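Local coordinates for protein beta-fructofuranosidase (Bifidobacterium adolescentis, PDB 6NOB) that probably hydrolyses terminal beta-fructofuranoside units of sugars such as sucrose, as a glycoside hydrolase of family 32, at residues His368-Pro377 with Ala388-Arg396; Arg401-Asp411 with Asp422-Thr433. All blocks are in the same frame, centred on the assembly; numbering follows the deposited sequence.

Overall arrangement
Both contacts belong to one antiparallel sheet, which fits a blade of the five-bladed propeller characteristic of family 32 enzymes. Contact 1 brings the turn and short strand at 368-377 against strand 385-396 on the inner side of the blade; contact 2 pairs 405-415 with 418-428, the outer hairpin. Strands 385-396 and 405-415 are neighbours, so backbone links such as G390 with R406 weld the two together. Contact 1 is largely buried and mixes aromatic packing with polar groups near a bound PEG molecule. Contact 2 is also mostly buried, with a cation-pi contact, but its bulged end reaches exposed, charged D411 and K424, while its other end meets the C-terminal domain through F431 and A602.

Contact 1: His368-Pro377 with Ala388-Arg396; sequences HQIARTYECP and AVGALMHYR
The imidazole of H368 presents its edge to the face of Y395 in an offset edge-to-face pair, ring centroids 5.0 Å apart and planes at 63°. Y395 CG lies anti to its own backbone N (chi1 172°), which carries the phenol out to the imidazole edge, where Y395 OH lies near the imidazole plane, 3.4 Å from H368 CD2. T316 bonds both Y395 OH and H368 NE2, and G318 N also bonds the phenol, so two polar aromatic residues suit this buried spot. Were Y395 a leucine, the H368 edge would probably lose its aromatic face, and T316 and G318 their phenol partner.

Apolar contacts surround the pair. L392 CD1 makes a CH-pi contact over one face of H368, 3.9 Å from the ring centroid, while its other branch, CD2, lies 3.7 Å from Y374 CE1. The small A371 CB touches both L392 CB and Y395 CB. Glycine suits position 390 because a CB there would run into Y374 CD1.

Backbone bonds tie the segments antiparallel: E375 and A391 exchange both, while M393 gives its N-H to T373 O (3.0 Å) and accepts from R372 N.

Polar groups gather around R372 and E375: R372 NH1 and H394 ND1 share a water, and the guanidinium forms salt bridges to E231 and D266. M393, bent along its chain, brings CG to 3.5 Å from E375 OE1; E375 OE2 is salt-bridged to R268.

E375 opens a Glu-Cys-Pro sequence whose glutamate is the acid/base in characterised family 32 enzymes; by analogy, E375 may play this part. The geometry itself implies that strand pairing, M393 and R268 together fix the carboxylate's position.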
loop_
_atom_site.group_PDB
_atom_site.type_symbol
_atom_site.label_atom_id
_atom_site.label_comp_id
_atom_site.label_asym_id
_atom_site.label_seq_id
_atom_site.Cartn_x
_atom_site.Cartn_y
_atom_site.Cartn_z
ATOM N N HIS A 368 -11.175 -3.993 -20.177
ATOM C CA HIS A 368 -9.904 -3.286 -20.100
ATOM C C HIS A 368 -8.766 -4.167 -20.600
ATOM O O HIS A 368 -7.683 -4.214 -20.014
ATOM C CB HIS A 368 -9.640 -2.805 -18.677
ATOM C CG HIS A 368 -10.698 -1.888 -18.149
ATOM N ND1 HIS A 368 -11.633 -2.287 -17.217
ATOM C CD2 HIS A 368 -10.982 -0.596 -18.438
ATOM C CE1 HIS A 368 -12.441 -1.277 -16.949
ATOM N NE2 HIS A 368 -12.068 -0.239 -17.676
ATOM N N GLN A 369 -9.001 -4.871 -21.709
ATOM C CA GLN A 369 -8.014 -5.814 -22.217
ATOM C C GLN A 369 -6.762 -5.135 -22.755
ATOM O O GLN A 369 -5.743 -5.812 -22.933
ATOM C CB GLN A 369 -8.639 -6.690 -23.301
ATOM C CG GLN A 369 -8.815 -6.014 -24.635
ATOM C CD GLN A 369 -9.037 -7.014 -25.748
ATOM O OE1 GLN A 369 -10.151 -7.160 -26.255
ATOM N NE2 GLN A 369 -7.977 -7.716 -26.129
ATOM N N ILE A 370 -6.801 -3.827 -23.016
ATOM C CA ILE A 370 -5.587 -3.144 -23.445
ATOM C C ILE A 370 -4.628 -2.904 -22.285
ATOM O O ILE A 370 -3.451 -2.602 -22.520
ATOM C CB ILE A 370 -5.908 -1.815 -24.150
ATOM C CG1 ILE A 370 -6.683 -0.879 -23.221
ATOM C CG2 ILE A 370 -6.691 -2.065 -25.427
ATOM C CD1 ILE A 370 -6.934 0.487 -23.823
ATOM N N ALA A 371 -5.090 -3.025 -21.042
ATOM C CA ALA A 371 -4.175 -2.950 -19.912
ATOM C C ALA A 371 -3.182 -4.105 -19.974
ATOM O O ALA A 371 -3.506 -5.205 -20.431
ATOM C CB ALA A 371 -4.943 -2.978 -18.589
ATOM N N ARG A 372 -1.955 -3.843 -19.515
ATOM C CA ARG A 372 -0.892 -4.837 -19.643
ATOM C C ARG A 372 -1.203 -6.091 -18.836
ATOM O O ARG A 372 -1.161 -7.209 -19.363
ATOM C CB ARG A 372 0.448 -4.252 -19.201
ATOM C CG ARG A 372 1.562 -5.291 -19.201
ATOM C CD ARG A 372 2.771 -4.843 -18.409
ATOM N NE ARG A 372 3.812 -5.867 -18.405
ATOM C CZ ARG A 372 4.810 -5.914 -19.280
ATOM N NH1 ARG A 372 4.904 -4.990 -20.226
ATOM N NH2 ARG A 372 5.714 -6.882 -19.208
ATOM N N THR A 373 -1.511 -5.924 -17.554
ATOM C CA THR A 373 -1.663 -7.052 -16.644
ATOM C C THR A 373 -2.257 -6.536 -15.340
ATOM O O THR A 373 -2.381 -5.327 -15.125
ATOM C CB THR A 373 -0.320 -7.752 -16.399
ATOM O OG1 THR A 373 -0.534 -8.995 -15.719
ATOM C CG2 THR A 373 0.603 -6.873 -15.567
ATOM N N TYR A 374 -2.633 -7.474 -14.477
ATOM C CA TYR A 374 -3.131 -7.139 -13.154
ATOM C C TYR A 374 -1.974 -6.918 -12.187
ATOM O O TYR A 374 -0.854 -7.390 -12.396
ATOM C CB TYR A 374 -4.030 -8.253 -12.614
ATOM C CG TYR A 374 -5.500 -8.107 -12.921
ATOM C CD1 TYR A 374 -6.199 -6.960 -12.562
ATOM C CD2 TYR A 374 -6.197 -9.129 -13.553
ATOM C CE1 TYR A 374 -7.551 -6.834 -12.836
ATOM C CE2 TYR A 374 -7.547 -9.011 -13.830
ATOM C CZ TYR A 374 -8.219 -7.864 -13.467
ATOM O OH TYR A 374 -9.562 -7.749 -13.745
ATOM N N GLU A 375 -2.265 -6.190 -11.113
ATOM C CA GLU A 375 -1.380 -6.093 -9.965
ATOM C C GLU A 375 -2.227 -6.106 -8.700
ATOM O O GLU A 375 -3.323 -5.540 -8.675
ATOM C CB GLU A 375 -0.509 -4.827 -10.019
ATOM C CG GLU A 375 0.719 -4.971 -10.914
ATOM C CD GLU A 375 1.750 -3.880 -10.695
ATOM O OE1 GLU A 375 1.362 -2.695 -10.614
ATOM O OE2 GLU A 375 2.953 -4.209 -10.606
ATOM N N CYS A 376 -1.722 -6.780 -7.666
ATOM C CA CYS A 376 -2.330 -6.841 -6.340
ATOM C C CYS A 376 -3.792 -7.276 -6.391
ATOM O O CYS A 376 -4.689 -6.476 -6.097
ATOM C CB CYS A 376 -2.204 -5.485 -5.641
ATOM S SG CYS A 376 -0.484 -4.933 -5.452
ATOM N N PRO A 377 -4.071 -8.527 -6.742
ATOM C CA PRO A 377 -5.456 -8.999 -6.777
ATOM C C PRO A 377 -5.946 -9.380 -5.386
ATOM O O PRO A 377 -5.180 -9.484 -4.427
ATOM C CB PRO A 377 -5.375 -10.226 -7.686
ATOM C CG PRO A 377 -4.020 -10.785 -7.390
ATOM C CD PRO A 377 -3.125 -9.588 -7.130
ATOM N N ALA A 388 -14.065 -9.328 -6.398
ATOM C CA ALA A 388 -12.684 -9.337 -6.857
ATOM C C ALA A 388 -12.192 -7.904 -7.006
ATOM O O ALA A 388 -12.930 -7.029 -7.473
ATOM C CB ALA A 388 -12.536 -10.083 -8.186
ATOM N N VAL A 389 -10.948 -7.667 -6.595
ATOM C CA VAL A 389 -10.328 -6.348 -6.630
ATOM C C VAL A 389 -8.947 -6.487 -7.257
ATOM O O VAL A 389 -8.180 -7.381 -6.883
ATOM C CB VAL A 389 -10.223 -5.731 -5.219
ATOM C CG1 VAL A 389 -9.558 -4.372 -5.277
ATOM C CG2 VAL A 389 -11.600 -5.621 -4.575
ATOM N N GLY A 390 -8.633 -5.613 -8.211
ATOM C CA GLY A 390 -7.343 -5.659 -8.873
ATOM C C GLY A 390 -7.050 -4.367 -9.599
ATOM O O GLY A 390 -7.955 -3.599 -9.936
ATOM N N ALA A 391 -5.761 -4.136 -9.841
ATOM C CA ALA A 391 -5.281 -2.921 -10.481
ATOM C C ALA A 391 -4.869 -3.202 -11.921
ATOM O O ALA A 391 -4.359 -4.279 -12.242
ATOM C CB ALA A 391 -4.101 -2.331 -9.706
ATOM N N LEU A 392 -5.082 -2.214 -12.788
ATOM C CA LEU A 392 -4.885 -2.359 -14.228
ATOM C C LEU A 392 -3.620 -1.615 -14.647
ATOM O O LEU A 392 -3.598 -0.381 -14.676
ATOM C CB LEU A 392 -6.105 -1.846 -14.986
ATOM C CG LEU A 392 -7.388 -2.616 -14.673
ATOM C CD1 LEU A 392 -8.612 -1.867 -15.175
ATOM C CD2 LEU A 392 -7.325 -4.012 -15.271
ATOM N N MET A 393 -2.578 -2.369 -14.988
ATOM C CA MET A 393 -1.292 -1.772 -15.322
ATOM C C MET A 393 -1.338 -1.074 -16.674
ATOM O O MET A 393 -1.972 -1.552 -17.619
ATOM C CB MET A 393 -0.200 -2.839 -15.347
ATOM C CG MET A 393 0.441 -3.129 -14.009
ATOM S SD MET A 393 2.172 -3.596 -14.213
ATOM C CE MET A 393 2.925 -1.998 -14.502
ATOM N N HIS A 394 -0.646 0.062 -16.758
ATOM C CA HIS A 394 -0.406 0.754 -18.024
ATOM C C HIS A 394 -1.714 1.124 -18.718
ATOM O O HIS A 394 -1.845 1.016 -19.940
ATOM C CB HIS A 394 0.481 -0.084 -18.947
ATOM C CG HIS A 394 1.858 -0.314 -18.410
ATOM N ND1 HIS A 394 2.731 -1.224 -18.967
ATOM C CD2 HIS A 394 2.514 0.248 -17.369
ATOM C CE1 HIS A 394 3.865 -1.214 -18.289
ATOM N NE2 HIS A 394 3.760 -0.328 -17.314
ATOM N N TYR A 395 -2.691 1.566 -17.932
ATOM C CA TYR A 395 -3.982 1.965 -18.468
ATOM C C TYR A 395 -4.446 3.229 -17.765
ATOM O O TYR A 395 -4.461 3.288 -16.531
ATOM C CB TYR A 395 -5.028 0.856 -18.298
ATOM C CG TYR A 395 -6.432 1.288 -18.662
ATOM C CD1 TYR A 395 -6.828 1.385 -19.993
ATOM C CD2 TYR A 395 -7.361 1.604 -17.675
ATOM C CE1 TYR A 395 -8.111 1.783 -20.330
ATOM C CE2 TYR A 395 -8.647 2.005 -18.001
ATOM C CZ TYR A 395 -9.017 2.093 -19.330
ATOM O OH TYR A 395 -10.294 2.493 -19.660
ATOM N N ARG A 396 -4.816 4.233 -18.551
ATOM C CA ARG A 396 -5.508 5.410 -18.056
ATOM C C ARG A 396 -6.960 5.329 -18.498
ATOM O O ARG A 396 -7.242 4.924 -19.627
ATOM C CB ARG A 396 -4.870 6.699 -18.580
ATOM C CG ARG A 396 -3.430 6.908 -18.142
ATOM C CD ARG A 396 -2.864 8.205 -18.699
ATOM N NE ARG A 396 -3.446 9.377 -18.053
ATOM C CZ ARG A 396 -3.070 10.628 -18.295
ATOM N NH1 ARG A 396 -2.107 10.880 -19.173
ATOM N NH2 ARG A 396 -3.659 11.631 -17.660
HETATM O O HOH W 1 3.124 -3.096 -21.176
#

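Contact 2: Arg401-Asp411 with Asp422-Thr433; sequences RFQQVRWYAGD and DVKASDWCDFGT
R406 holds its NH1 over the centre of the six-membered ring of W428, a cation-pi contact with CZ 4.3 Å from the ring centroid and the guanidinium nearly upright on the ring (80°). This is the outer antiparallel hairpin of a propeller blade. Q404 CB covers the opposite face of the indole at 3.5 Å from the same centroid, so an aliphatic stem and a cation sandwich one large flat ring. The extended R406 chain, CG anti to the backbone N (chi1 -168°), also brings NE to S426 OG in a weak bond; Q314 is that hydroxyl's outside partner.

Across the strand pair, W407 lays its indole over the D427 backbone, and the backbone N of W407 donates to D427 O at 2.9 Å. Past the strands, R401 NH1 gives F431 O a bond in the guanidinium plane, while NE is salt-bridged to D397, and Q404 NE2 donates to D430 O, satisfying two loop carbonyls. D430 OD1 accepts from G432 N in an Asx turn, while OD2 meets S604 and R476.

G410 suits its place because a CB there would collide with D422 O. Beside it lies a classic beta bulge, where A409 O accepts from K424 N at 2.8 Å and from A425 N at 3.2 Å.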
loop_
_atom_site.group_PDB
_atom_site.type_symbol
_atom_site.label_atom_id
_atom_site.label_comp_id
_atom_site.label_asym_id
_atom_site.label_seq_id
_atom_site.Cartn_x
_atom_site.Cartn_y
_atom_site.Cartn_z
ATOM N N ARG A 401 -7.191 8.953 -15.339
ATOM C CA ARG A 401 -6.645 8.382 -14.114
ATOM C C ARG A 401 -5.824 7.135 -14.434
ATOM O O ARG A 401 -6.315 6.201 -15.076
ATOM C CB ARG A 401 -7.773 8.060 -13.133
ATOM C CG ARG A 401 -8.519 9.298 -12.631
ATOM C CD ARG A 401 -9.777 8.952 -11.836
ATOM N NE ARG A 401 -10.829 8.367 -12.662
ATOM C CZ ARG A 401 -12.126 8.422 -12.373
ATOM N NH1 ARG A 401 -12.541 9.034 -11.271
ATOM N NH2 ARG A 401 -13.011 7.860 -13.185
ATOM N N PHE A 402 -4.577 7.123 -13.969
ATOM C CA PHE A 402 -3.597 6.111 -14.345
ATOM C C PHE A 402 -3.611 4.952 -13.353
ATOM O O PHE A 402 -3.524 5.167 -12.140
ATOM C CB PHE A 402 -2.206 6.746 -14.406
ATOM C CG PHE A 402 -1.113 5.815 -14.862
ATOM C CD1 PHE A 402 -1.137 5.259 -16.132
ATOM C CD2 PHE A 402 -0.036 5.536 -14.034
ATOM C CE1 PHE A 402 -0.115 4.420 -16.558
ATOM C CE2 PHE A 402 0.987 4.700 -14.453
ATOM C CZ PHE A 402 0.946 4.140 -15.716
ATOM N N GLN A 403 -3.722 3.731 -13.877
ATOM C CA GLN A 403 -3.635 2.492 -13.099
ATOM C C GLN A 403 -4.590 2.514 -11.902
ATOM O O GLN A 403 -4.202 2.381 -10.740
ATOM C CB GLN A 403 -2.188 2.221 -12.667
ATOM C CG GLN A 403 -1.226 2.104 -13.853
ATOM C CD GLN A 403 0.120 1.479 -13.502
ATOM O OE1 GLN A 403 0.857 1.039 -14.389
ATOM N NE2 GLN A 403 0.448 1.440 -12.214
ATOM N N GLN A 404 -5.870 2.681 -12.223
ATOM C CA GLN A 404 -6.914 2.630 -11.214
ATOM C C GLN A 404 -7.121 1.201 -10.727
ATOM O O GLN A 404 -6.842 0.231 -11.437
ATOM C CB GLN A 404 -8.219 3.181 -11.784
ATOM C CG GLN A 404 -8.231 4.682 -11.950
ATOM C CD GLN A 404 -8.528 5.398 -10.649
ATOM O OE1 GLN A 404 -7.653 5.547 -9.796
ATOM N NE2 GLN A 404 -9.772 5.840 -10.489
ATOM N N VAL A 405 -7.612 1.078 -9.498
ATOM C CA VAL A 405 -7.933 -0.210 -8.893
ATOM C C VAL A 405 -9.426 -0.453 -9.073
ATOM O O VAL A 405 -10.249 0.368 -8.653
ATOM C CB VAL A 405 -7.534 -0.242 -7.411
ATOM C CG1 VAL A 405 -8.056 -1.506 -6.749
ATOM C CG2 VAL A 405 -6.021 -0.142 -7.271
ATOM N N ARG A 406 -9.777 -1.573 -9.701
ATOM C CA ARG A 406 -11.160 -1.896 -10.027
ATOM C C ARG A 406 -11.681 -2.996 -9.109
ATOM O O ARG A 406 -10.954 -3.941 -8.785
ATOM C CB ARG A 406 -11.282 -2.341 -11.489
ATOM C CG ARG A 406 -12.702 -2.414 -12.005
ATOM C CD ARG A 406 -12.769 -2.169 -13.508
ATOM N NE ARG A 406 -14.124 -1.828 -13.932
ATOM C CZ ARG A 406 -14.623 -0.596 -13.921
ATOM N NH1 ARG A 406 -13.874 0.419 -13.511
ATOM N NH2 ARG A 406 -15.872 -0.378 -14.317
ATOM N N TRP A 407 -12.941 -2.874 -8.696
ATOM C CA TRP A 407 -13.632 -3.943 -7.988
ATOM C C TRP A 407 -14.715 -4.543 -8.878
ATOM O O TRP A 407 -15.314 -3.855 -9.709
ATOM C CB TRP A 407 -14.244 -3.460 -6.662
ATOM C CG TRP A 407 -15.282 -2.369 -6.769
ATOM C CD1 TRP A 407 -15.086 -1.033 -6.568
ATOM C CD2 TRP A 407 -16.680 -2.525 -7.071
ATOM N NE1 TRP A 407 -16.265 -0.349 -6.736
ATOM C CE2 TRP A 407 -17.258 -1.240 -7.046
ATOM C CE3 TRP A 407 -17.493 -3.625 -7.368
ATOM C CZ2 TRP A 407 -18.613 -1.023 -7.303
ATOM C CZ3 TRP A 407 -18.839 -3.405 -7.628
ATOM C CH2 TRP A 407 -19.383 -2.115 -7.594
ATOM N N TYR A 408 -14.950 -5.841 -8.696
ATOM C CA TYR A 408 -15.939 -6.586 -9.469
ATOM C C TYR A 408 -16.753 -7.429 -8.499
ATOM O O TYR A 408 -16.184 -8.233 -7.754
ATOM C CB TYR A 408 -15.277 -7.488 -10.519
ATOM C CG TYR A 408 -14.107 -6.882 -11.270
ATOM C CD1 TYR A 408 -12.861 -6.744 -10.669
ATOM C CD2 TYR A 408 -14.242 -6.481 -12.594
ATOM C CE1 TYR A 408 -11.794 -6.204 -11.355
ATOM C CE2 TYR A 408 -13.178 -5.941 -13.291
ATOM C CZ TYR A 408 -11.956 -5.805 -12.666
ATOM O OH TYR A 408 -10.891 -5.268 -13.355
ATOM N N ALA A 409 -18.073 -7.264 -8.515
ATOM C CA ALA A 409 -18.958 -7.947 -7.582
ATOM C C ALA A 409 -19.926 -8.851 -8.335
ATOM O O ALA A 409 -20.447 -8.476 -9.390
ATOM C CB ALA A 409 -19.739 -6.945 -6.723
ATOM N N GLY A 410 -20.166 -10.035 -7.787
ATOM C CA GLY A 410 -21.065 -10.972 -8.433
ATOM C C GLY A 410 -21.126 -12.288 -7.693
ATOM O O GLY A 410 -20.843 -12.360 -6.496
ATOM N N ASP A 411 -21.502 -13.334 -8.423
ATOM C CA ASP A 411 -21.658 -14.672 -7.870
ATOM C C ASP A 411 -20.565 -15.583 -8.409
ATOM O O ASP A 411 -20.359 -15.662 -9.626
ATOM C CB ASP A 411 -23.033 -15.249 -8.209
ATOM C CG ASP A 411 -24.161 -14.286 -7.901
ATOM O OD1 ASP A 411 -24.066 -13.557 -6.892
ATOM O OD2 ASP A 411 -25.144 -14.256 -8.671
ATOM N N ASP A 422 -19.115 -14.545 -11.908
ATOM C CA ASP A 422 -20.147 -13.970 -12.766
ATOM C C ASP A 422 -20.309 -12.507 -12.370
ATOM O O ASP A 422 -20.991 -12.187 -11.393
ATOM C CB ASP A 422 -21.453 -14.745 -12.625
ATOM C CG ASP A 422 -22.546 -14.229 -13.546
ATOM O OD1 ASP A 422 -22.241 -13.425 -14.452
ATOM O OD2 ASP A 422 -23.716 -14.629 -13.359
ATOM N N VAL A 423 -19.676 -11.612 -13.127
ATOM C CA VAL A 423 -19.656 -10.196 -12.771
ATOM C C VAL A 423 -21.042 -9.601 -12.979
ATOM O O VAL A 423 -21.589 -9.636 -14.086
ATOM C CB VAL A 423 -18.607 -9.435 -13.591
ATOM C CG1 VAL A 423 -18.580 -7.971 -13.176
ATOM C CG2 VAL A 423 -17.232 -10.071 -13.426
ATOM N N LYS A 424 -21.613 -9.044 -11.908
ATOM C CA LYS A 424 -22.860 -8.295 -11.991
ATOM C C LYS A 424 -22.648 -6.787 -11.988
ATOM O O LYS A 424 -23.533 -6.055 -12.445
ATOM C CB LYS A 424 -23.791 -8.662 -10.829
ATOM C CG LYS A 424 -24.117 -10.143 -10.716
ATOM C CD LYS A 424 -24.879 -10.653 -11.926
ATOM C CE LYS A 424 -25.462 -12.031 -11.658
ATOM N NZ LYS A 424 -26.225 -12.556 -12.824
ATOM N N ALA A 425 -21.507 -6.311 -11.494
ATOM C CA ALA A 425 -21.223 -4.883 -11.452
ATOM C C ALA A 425 -19.725 -4.686 -11.286
ATOM O O ALA A 425 -19.018 -5.556 -10.772
ATOM C CB ALA A 425 -21.987 -4.188 -10.318
ATOM N N SER A 426 -19.250 -3.524 -11.727
ATOM C CA SER A 426 -17.845 -3.164 -11.595
ATOM C C SER A 426 -17.724 -1.648 -11.545
ATOM O O SER A 426 -18.546 -0.931 -12.116
ATOM C CB SER A 426 -17.012 -3.734 -12.748
ATOM O OG SER A 426 -16.788 -2.769 -13.763
ATOM N N ASP A 427 -16.693 -1.170 -10.853
ATOM C CA ASP A 427 -16.416 0.262 -10.745
ATOM C C ASP A 427 -15.055 0.433 -10.080
ATOM O O ASP A 427 -14.411 -0.542 -9.678
ATOM C CB ASP A 427 -17.505 0.994 -9.959
ATOM C CG ASP A 427 -17.753 2.394 -10.481
ATOM O OD1 ASP A 427 -16.780 3.037 -10.931
ATOM O OD2 ASP A 427 -18.918 2.839 -10.446
ATOM N N TRP A 428 -14.626 1.689 -9.959
ATOM C CA TRP A 428 -13.361 2.010 -9.311
ATOM C C TRP A 428 -13.517 2.037 -7.795
ATOM O O TRP A 428 -14.552 2.457 -7.269
ATOM C CB TRP A 428 -12.837 3.365 -9.792
ATOM C CG TRP A 428 -12.615 3.482 -11.278
ATOM C CD1 TRP A 428 -13.078 4.472 -12.098
ATOM C CD2 TRP A 428 -11.861 2.592 -12.115
ATOM N NE1 TRP A 428 -12.667 4.251 -13.390
ATOM C CE2 TRP A 428 -11.920 3.103 -13.428
ATOM C CE3 TRP A 428 -11.150 1.409 -11.883
ATOM C CZ2 TRP A 428 -11.294 2.473 -14.502
ATOM C CZ3 TRP A 428 -10.527 0.788 -12.952
ATOM C CH2 TRP A 428 -10.604 1.321 -14.243
ATOM N N CYS A 429 -12.466 1.598 -7.091
ATOM C CA CYS A 429 -12.449 1.688 -5.633
ATOM C C CYS A 429 -12.264 3.122 -5.154
ATOM O O CYS A 429 -12.711 3.469 -4.056
ATOM C CB CYS A 429 -11.326 0.825 -5.055
ATOM S SG CYS A 429 -11.484 -0.956 -5.307
ATOM N N ASP A 430 -11.601 3.957 -5.950
ATOM C CA ASP A 430 -11.224 5.302 -5.525
ATOM C C ASP A 430 -11.192 6.199 -6.752
ATOM O O ASP A 430 -10.436 5.931 -7.690
ATOM C CB ASP A 430 -9.863 5.286 -4.825
ATOM C CG ASP A 430 -9.583 6.565 -4.065
ATOM O OD1 ASP A 430 -9.367 7.611 -4.714
ATOM O OD2 ASP A 430 -9.582 6.520 -2.816
ATOM N N PHE A 431 -11.999 7.260 -6.747
ATOM C CA PHE A 431 -12.138 8.107 -7.925
ATOM C C PHE A 431 -11.092 9.216 -7.991
ATOM O O PHE A 431 -11.185 10.085 -8.865
ATOM C CB PHE A 431 -13.562 8.685 -8.009
ATOM C CG PHE A 431 -13.891 9.729 -6.967
ATOM C CD1 PHE A 431 -13.557 11.064 -7.162
ATOM C CD2 PHE A 431 -14.596 9.385 -5.823
ATOM C CE1 PHE A 431 -13.877 12.025 -6.215
ATOM C CE2 PHE A 431 -14.926 10.342 -4.873
ATOM C CZ PHE A 431 -14.566 11.663 -5.068
ATOM N N GLY A 432 -10.097 9.199 -7.107
ATOM C CA GLY A 432 -8.974 10.110 -7.222
ATOM C C GLY A 432 -7.871 9.530 -8.085
ATOM O O GLY A 432 -8.143 8.973 -9.152
ATOM N N THR A 433 -6.621 9.644 -7.640
ATOM C CA THR A 433 -5.510 9.011 -8.336
ATOM C C THR A 433 -4.414 8.664 -7.339
ATOM O O THR A 433 -4.188 9.384 -6.364
ATOM C CB THR A 433 -4.947 9.900 -9.454
ATOM O OG1 THR A 433 -3.947 9.172 -10.178
ATOM C CG2 THR A 433 -4.337 11.175 -8.888
HETATM O O HOH W 2 -13.774 5.590 -15.528
HETATM O O HOH W 3 -3.602 9.567 -12.943
HETATM O O HOH W 4 -5.290 6.758 -10.694
HETATM O O HOH W 5 -9.883 2.868 -7.866
HETATM O O HOH W 6 -15.933 2.279 -13.556
HETATM O O HOH W 7 -25.243 -15.993 -11.276
#